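Local coordinates for protein MdcE (Pseudomonas aeruginosa, PDB 5VIP) that is the gamma subunit of a biotin-independent malonate decarboxylase and probably has transferase activity as part of that enzyme, at residues L108-V113 / L151-A156; G145-G150 / D253-P258; R170-H175 / R225-E230. One frame throughout, in Å; residues are numbered along the deposited sequence.

Interaction 1: residues L108-V113 / L151-A156; sequences LAIVDV and LLVGKA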
# COMPACT_ATOMS: atom_id res chain seq x y z
N LEU A 108 3.12 14.50 -9.99
CA LEU A 108 4.54 14.40 -9.69
C LEU A 108 4.73 14.35 -8.19
O LEU A 108 4.64 15.37 -7.50
CB LEU A 108 5.30 15.59 -10.29
CG LEU A 108 4.99 15.82 -11.78
CD1 LEU A 108 5.71 17.06 -12.34
CD2 LEU A 108 5.35 14.59 -12.59
N ALA A 109 4.97 13.15 -7.67
CA ALA A 109 5.13 12.98 -6.24
C ALA A 109 6.58 13.19 -5.87
O ALA A 109 7.46 12.45 -6.30
CB ALA A 109 4.64 11.60 -5.78
N ILE A 110 6.83 14.21 -5.06
CA ILE A 110 8.15 14.44 -4.53
C ILE A 110 8.24 13.74 -3.19
O ILE A 110 7.52 14.07 -2.25
CB ILE A 110 8.45 15.94 -4.38
CG1 ILE A 110 8.35 16.63 -5.74
CG2 ILE A 110 9.81 16.13 -3.74
CD1 ILE A 110 8.40 18.15 -5.66
N VAL A 111 9.12 12.75 -3.11
CA VAL A 111 9.08 11.83 -1.99
C VAL A 111 10.26 12.04 -1.03
O VAL A 111 11.41 11.81 -1.38
CB VAL A 111 9.08 10.36 -2.48
CG1 VAL A 111 9.04 9.41 -1.29
CG2 VAL A 111 7.88 10.10 -3.42
N ASP A 112 9.94 12.47 0.18
CA ASP A 112 10.91 12.50 1.26
C ASP A 112 10.14 12.35 2.56
O ASP A 112 9.79 13.34 3.21
CB ASP A 112 11.74 13.80 1.24
CG ASP A 112 12.67 13.92 2.44
OD1 ASP A 112 13.16 12.87 2.95
OD2 ASP A 112 12.92 15.06 2.89
N VAL A 113 9.86 11.10 2.92
CA VAL A 113 9.03 10.79 4.07
C VAL A 113 9.72 9.75 4.94
O VAL A 113 10.13 8.69 4.46
CB VAL A 113 7.64 10.27 3.64
CG1 VAL A 113 6.80 11.42 3.11
CG2 VAL A 113 7.79 9.19 2.58
N LEU A 151 9.36 11.04 -7.56
CA LEU A 151 10.73 11.54 -7.50
C LEU A 151 11.28 11.39 -6.09
O LEU A 151 10.85 12.07 -5.17
CB LEU A 151 10.79 13.01 -7.94
CG LEU A 151 12.19 13.62 -7.87
CD1 LEU A 151 13.11 12.94 -8.89
CD2 LEU A 151 12.15 15.13 -8.10
N LEU A 152 12.22 10.46 -5.91
CA LEU A 152 12.74 10.19 -4.58
C LEU A 152 13.93 11.10 -4.29
O LEU A 152 14.99 10.89 -4.85
CB LEU A 152 13.18 8.72 -4.46
CG LEU A 152 12.22 7.65 -5.00
CD1 LEU A 152 12.64 6.26 -4.54
CD2 LEU A 152 10.78 7.94 -4.62
N VAL A 153 13.75 12.07 -3.40
CA VAL A 153 14.81 13.04 -3.14
C VAL A 153 15.39 12.81 -1.76
O VAL A 153 16.42 13.38 -1.42
CB VAL A 153 14.32 14.50 -3.29
CG1 VAL A 153 13.69 14.71 -4.65
CG2 VAL A 153 13.34 14.86 -2.17
N GLY A 154 14.74 11.95 -0.97
CA GLY A 154 15.21 11.65 0.37
C GLY A 154 14.73 10.28 0.85
O GLY A 154 14.87 9.29 0.16
N LYS A 155 14.17 10.23 2.05
CA LYS A 155 13.70 8.97 2.59
C LYS A 155 12.40 8.54 1.90
O LYS A 155 11.53 9.36 1.61
CB LYS A 155 13.51 9.06 4.10
CG LYS A 155 14.75 9.53 4.83
CD LYS A 155 14.70 9.21 6.31
CE LYS A 155 15.90 9.81 7.05
NZ LYS A 155 15.86 11.30 6.98
N ALA A 156 12.29 7.26 1.61
CA ALA A 156 11.06 6.72 1.05
C ALA A 156 10.74 5.45 1.82
O ALA A 156 11.08 4.35 1.38
CB ALA A 156 11.21 6.44 -0.45

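Interaction 2: residues G145-G150 / D253-P258; sequences GHPLIG and DILGGP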
# COMPACT_ATOMS: atom_id res chain seq x y z
N GLY A 145 -5.45 7.25 -16.54
CA GLY A 145 -4.60 7.87 -17.54
C GLY A 145 -3.77 9.06 -17.09
O GLY A 145 -3.12 9.70 -17.92
N HIS A 146 -3.78 9.38 -15.81
CA HIS A 146 -2.84 10.39 -15.31
C HIS A 146 -1.44 9.81 -15.23
O HIS A 146 -1.24 8.77 -14.60
CB HIS A 146 -3.26 10.91 -13.94
CG HIS A 146 -4.52 11.71 -13.95
ND1 HIS A 146 -4.53 13.09 -13.94
CD2 HIS A 146 -5.82 11.33 -13.96
CE1 HIS A 146 -5.78 13.52 -13.95
NE2 HIS A 146 -6.58 12.47 -13.96
N PRO A 147 -0.46 10.47 -15.87
CA PRO A 147 0.91 10.00 -15.65
C PRO A 147 1.32 10.29 -14.22
O PRO A 147 1.20 11.43 -13.77
CB PRO A 147 1.73 10.82 -16.66
CG PRO A 147 0.73 11.28 -17.69
CD PRO A 147 -0.54 11.49 -16.93
N LEU A 148 1.76 9.26 -13.50
CA LEU A 148 2.31 9.44 -12.16
C LEU A 148 3.79 9.20 -12.17
O LEU A 148 4.25 8.15 -12.63
CB LEU A 148 1.69 8.48 -11.15
CG LEU A 148 0.38 8.77 -10.45
CD1 LEU A 148 -0.73 8.90 -11.48
CD2 LEU A 148 0.12 7.60 -9.50
N ILE A 149 4.54 10.15 -11.64
CA ILE A 149 5.98 10.01 -11.51
C ILE A 149 6.37 10.24 -10.07
O ILE A 149 5.98 11.25 -9.46
CB ILE A 149 6.74 11.02 -12.42
CG1 ILE A 149 6.37 10.80 -13.89
CG2 ILE A 149 8.23 10.86 -12.24
CD1 ILE A 149 6.73 11.95 -14.80
N GLY A 150 7.13 9.30 -9.53
CA GLY A 150 7.63 9.44 -8.17
C GLY A 150 9.08 9.90 -8.18
O GLY A 150 9.94 9.21 -8.73
N ASP A 253 7.71 9.15 -21.90
CA ASP A 253 7.80 7.69 -21.92
C ASP A 253 6.49 7.01 -21.48
O ASP A 253 6.15 5.93 -21.96
CB ASP A 253 8.97 7.21 -21.04
CG ASP A 253 9.23 5.73 -21.18
OD1 ASP A 253 9.82 5.31 -22.20
OD2 ASP A 253 8.83 4.97 -20.27
N ILE A 254 5.77 7.65 -20.57
CA ILE A 254 4.51 7.10 -20.05
C ILE A 254 3.35 7.28 -21.03
O ILE A 254 2.61 6.34 -21.31
CB ILE A 254 4.12 7.78 -18.72
CG1 ILE A 254 5.12 7.42 -17.63
CG2 ILE A 254 2.69 7.39 -18.30
CD1 ILE A 254 5.14 8.42 -16.47
N LEU A 255 3.21 8.49 -21.56
CA LEU A 255 2.04 8.88 -22.34
C LEU A 255 1.72 7.92 -23.49
O LEU A 255 2.59 7.56 -24.28
CB LEU A 255 2.21 10.30 -22.88
CG LEU A 255 2.05 11.41 -21.84
CD1 LEU A 255 2.55 12.74 -22.38
CD2 LEU A 255 0.59 11.51 -21.41
N GLY A 256 0.46 7.49 -23.54
CA GLY A 256 -0.04 6.61 -24.58
C GLY A 256 0.26 5.15 -24.35
O GLY A 256 -0.28 4.28 -25.03
N GLY A 257 1.14 4.87 -23.38
CA GLY A 257 1.58 3.52 -23.10
C GLY A 257 0.73 2.80 -22.07
O GLY A 257 -0.28 3.33 -21.61
N PRO A 258 1.13 1.58 -21.72
CA PRO A 258 0.40 0.82 -20.70
C PRO A 258 0.45 1.55 -19.35
O PRO A 258 1.40 2.29 -19.08
CB PRO A 258 1.16 -0.52 -20.64
CG PRO A 258 1.96 -0.57 -21.92
CD PRO A 258 2.30 0.85 -22.23

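Interaction 3: residues R170-H175 / R225-E230; sequences RLIALH and RTLPVE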
# COMPACT_ATOMS: atom_id res chain seq x y z
N ARG A 170 6.36 5.60 -13.11
CA ARG A 170 7.83 5.62 -13.21
C ARG A 170 8.43 6.18 -11.93
O ARG A 170 7.93 7.17 -11.39
CB ARG A 170 8.30 6.46 -14.40
CG ARG A 170 7.74 6.04 -15.74
CD ARG A 170 8.41 4.80 -16.30
NE ARG A 170 7.95 4.59 -17.67
CZ ARG A 170 6.77 4.08 -17.99
NH1 ARG A 170 5.92 3.70 -17.04
NH2 ARG A 170 6.42 3.96 -19.26
N LEU A 171 9.48 5.52 -11.44
CA LEU A 171 10.19 5.97 -10.26
C LEU A 171 11.57 6.49 -10.64
O LEU A 171 12.35 5.79 -11.30
CB LEU A 171 10.33 4.85 -9.23
CG LEU A 171 9.05 4.38 -8.52
CD1 LEU A 171 9.39 3.20 -7.63
CD2 LEU A 171 8.44 5.51 -7.69
N ILE A 172 11.86 7.72 -10.23
CA ILE A 172 13.18 8.32 -10.43
C ILE A 172 13.77 8.67 -9.08
O ILE A 172 13.11 9.30 -8.26
CB ILE A 172 13.10 9.59 -11.30
CG1 ILE A 172 12.60 9.24 -12.70
CG2 ILE A 172 14.46 10.33 -11.34
CD1 ILE A 172 12.04 10.44 -13.47
N ALA A 173 15.02 8.26 -8.83
CA ALA A 173 15.65 8.57 -7.56
C ALA A 173 16.89 9.43 -7.76
O ALA A 173 17.62 9.24 -8.73
CB ALA A 173 16.02 7.28 -6.82
N LEU A 174 17.13 10.36 -6.85
CA LEU A 174 18.42 11.03 -6.80
C LEU A 174 19.48 10.06 -6.28
O LEU A 174 19.23 9.28 -5.35
CB LEU A 174 18.35 12.29 -5.93
CG LEU A 174 17.26 13.27 -6.37
CD1 LEU A 174 17.29 14.53 -5.54
CD2 LEU A 174 17.36 13.57 -7.85
N HIS A 175 20.65 10.07 -6.91
CA HIS A 175 21.71 9.14 -6.55
C HIS A 175 22.53 9.78 -5.44
O HIS A 175 23.55 10.43 -5.70
CB HIS A 175 22.58 8.80 -7.77
CG HIS A 175 23.58 7.71 -7.51
ND1 HIS A 175 24.90 7.97 -7.19
CD2 HIS A 175 23.46 6.36 -7.54
CE1 HIS A 175 25.54 6.82 -7.03
NE2 HIS A 175 24.69 5.83 -7.23
N ARG A 225 14.97 5.39 -13.53
CA ARG A 225 16.26 6.05 -13.59
C ARG A 225 16.78 6.59 -12.30
O ARG A 225 16.02 6.89 -11.43
CB ARG A 225 16.20 7.23 -14.54
CG ARG A 225 15.96 6.81 -15.95
CD ARG A 225 16.63 7.67 -16.95
NE ARG A 225 16.26 7.32 -18.30
CZ ARG A 225 16.00 6.11 -18.76
NH1 ARG A 225 16.07 5.03 -18.00
NH2 ARG A 225 15.67 5.97 -20.02
N THR A 226 18.10 6.72 -12.22
CA THR A 226 18.75 7.41 -11.11
C THR A 226 19.45 8.65 -11.66
O THR A 226 19.83 8.69 -12.83
CB THR A 226 19.76 6.52 -10.36
OG1 THR A 226 20.79 6.09 -11.27
CG2 THR A 226 19.08 5.30 -9.77
N LEU A 227 19.60 9.67 -10.81
CA LEU A 227 20.14 10.97 -11.22
C LEU A 227 21.11 11.52 -10.19
O LEU A 227 20.74 11.77 -9.05
CB LEU A 227 19.02 12.00 -11.40
CG LEU A 227 17.95 11.83 -12.47
CD1 LEU A 227 17.04 13.06 -12.43
CD2 LEU A 227 18.57 11.66 -13.85
N PRO A 228 22.36 11.75 -10.61
CA PRO A 228 23.27 12.41 -9.67
C PRO A 228 22.98 13.90 -9.61
O PRO A 228 22.53 14.48 -10.60
CB PRO A 228 24.65 12.13 -10.27
CG PRO A 228 24.41 11.95 -11.73
CD PRO A 228 23.03 11.34 -11.86
N VAL A 229 23.21 14.52 -8.45
CA VAL A 229 23.00 15.96 -8.29
C VAL A 229 24.19 16.59 -7.54
O VAL A 229 24.88 15.91 -6.77
CB VAL A 229 21.67 16.27 -7.54
CG1 VAL A 229 20.48 15.77 -8.35
CG2 VAL A 229 21.67 15.62 -6.17
N GLU A 230 24.43 17.88 -7.76
CA GLU A 230 25.56 18.57 -7.10
C GLU A 230 25.28 18.94 -5.65
O GLU A 230 26.12 18.71 -4.77
CB GLU A 230 25.96 19.84 -7.86
CG GLU A 230 25.95 19.73 -9.37
CD GLU A 230 26.07 21.09 -10.08
OE1 GLU A 230 26.52 22.06 -9.44
OE2 GLU A 230 25.71 21.17 -11.28
O HOH W 1 24.51 12.67 -6.70

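Interaction 1: residues L108-V113 / L151-A156
V111 is gripped by the 151-156 segment through both its backbone and its side chain. The two strands run parallel, with I110 beside L151 and V111 beside L152. L151 N donates to A109 O at 2.7 Å, and the bond is nearly straight, with an N-H...O angle of 175°. V111 N donates in turn to L151 O. The tight part lies on the face of V111 and L152, whose side chains run alongside each other and point the same way. L152 CD2 rests against V111 CB at 3.7 Å. V111 CG1 lies anti to the backbone N (chi1 -180°), which carries it on to A156 CB at 3.8 Å. F161 of helix 158-163 covers this face.

The register then shifts by two residues at a beta bulge. V111 O takes V153 N at 3.1 Å and a weak second bond from G154 N. The chain turns a corner at V153 and G154. Beyond it, V113 N donates to K155 O at 2.7 Å, from above the carbonyl plane.

The I110 face is looser but still buried: I110 CG2 and V153 CG2 meet at 4.1 Å under helix 24-33. D112 OD1 accepts K155 N at 3.0 Å on its anti side, while OD2 is held by G25 N. The open side is at K155, whose chain leads away into solvent; its NZ stops short of a salt bridge with the partly exposed D112. Neighbouring parallel strands joined through helices, here 120-124 and 127-143, form a beta-alpha-beta crossover, consistent with the crotonase-like fold of carboxyltransferase subunits.

Interaction 2: residues G145-G150 / D253-P258
P147 and I254 mark the nearest backbone approach, with their CA atoms 6.4 Å apart. Segment 145-150 leaves a helix at G145, which has a positive phi (109°) and closes a Schellman motif. It then runs through H146 and P147 into the strand that begins at L148. Segment 253-258 holds the last two residues of helix 237-254. L255 is its first residue to leave helical angles. A type II beta turn from I254 to G257 follows, closed by G257 N bonding to I254 O at 2.9 Å. G256 sits in this turn with positive phi.

The side chain of I254 carries most of the contact. Its CB points toward the other segment and its two branches take different partners. CG2 lies anti to the backbone N and rests against P147 CB at 3.9 Å. The other branch, through CG1, ends in CD1, which meets I149 CG1 at 3.7 Å. The same CD1 lies 4.0 Å from L148 O. I254 and I149 thus cross at a slant, with the methyl end of one against the methylene of the other. L255 is exposed, but its tip turns back: CD2 lies 3.7 Å from P147 CG. The proline ring therefore meets I254 through CB and L255 through CG.

The rest of helix 237-254 extends the same packing, with L251 on P147 and L247 and A250 on I149. On the first segment, L148 N is bonded to the side chain of N169. Across the contact itself the touching side-chain atoms are all carbon. The chemistry implies that, between these two segments, apolar packing probably holds the helix end against the strand entrance, while the salt bridge from D253 to R170 adds a directed bond beside it.

Interaction 3: residues R170-H175 / R225-E230
I172 and L227 pack together on one face of two neighbouring parallel strands. Strand 225-227 is the outermost strand at this end of the chain's mixed sheet, and strand 170-174 lies inside it. The short strands cross at -24°, the twist of neighbouring strands. R225 N opens the pairing with a weak bond to L171 O. A173 uses both its backbone N and its O: the N donates to R225 O at 3.1 Å, in the carbonyl plane, and the O accepts L227 N at 2.9 Å. H175 N then donates to L227 O, from a position 52° out of the carbonyl plane.

The side chain of L174 can be followed outward. CB lies over L227 O at 4.0 Å. CG stands anti to the carbonyl carbon (chi1 -56°), beside the backbone N, and the chain divides there. CD2 reaches V229 CG1 at 3.9 Å, and the two side chains cross at about a right angle. It also lies 4.0 Å from L227 O. The other branch, CD1, turns to V153 of segment 151-156. L174 thus joins residues from both sides of its strand.

Further back on this face, I172 CG2 meets L227 CD1 at 3.9 Å. C246 of helix 237-254 touches L227. A173 and T226 point to the other face, where I214 of helix 214-219 packs on A173. The edge is more open at H175 and P228. H175 NE2 is hydrogen-bonded to D215. Next to H175, one water links the segments: it donates to H175 O at 2.6 Å and accepts from V229 N.

All three contacts reach the same mixed sheet. Interactions 1 and 2 share strand 148-152, while interaction 3 pairs the next two strands, 170-174 and 225-227. The centres of interactions 1 and 3 are about 11 Å apart; that of interaction 2 is about 18 Å from each. Backbone pairing of L152 with I172 and L174 joins interaction 1 to interaction 3. The salt bridge D253-R170 joins interaction 2 to interaction 3. Along the chain, interaction 1 closes before interaction 3 opens. Interaction 3 is nested within the loop closed by interaction 2, and interactions 1 and 2 interleave. Helix 237-254 follows the edge strand and runs back, so its end packs at the start of inner strand 148-152.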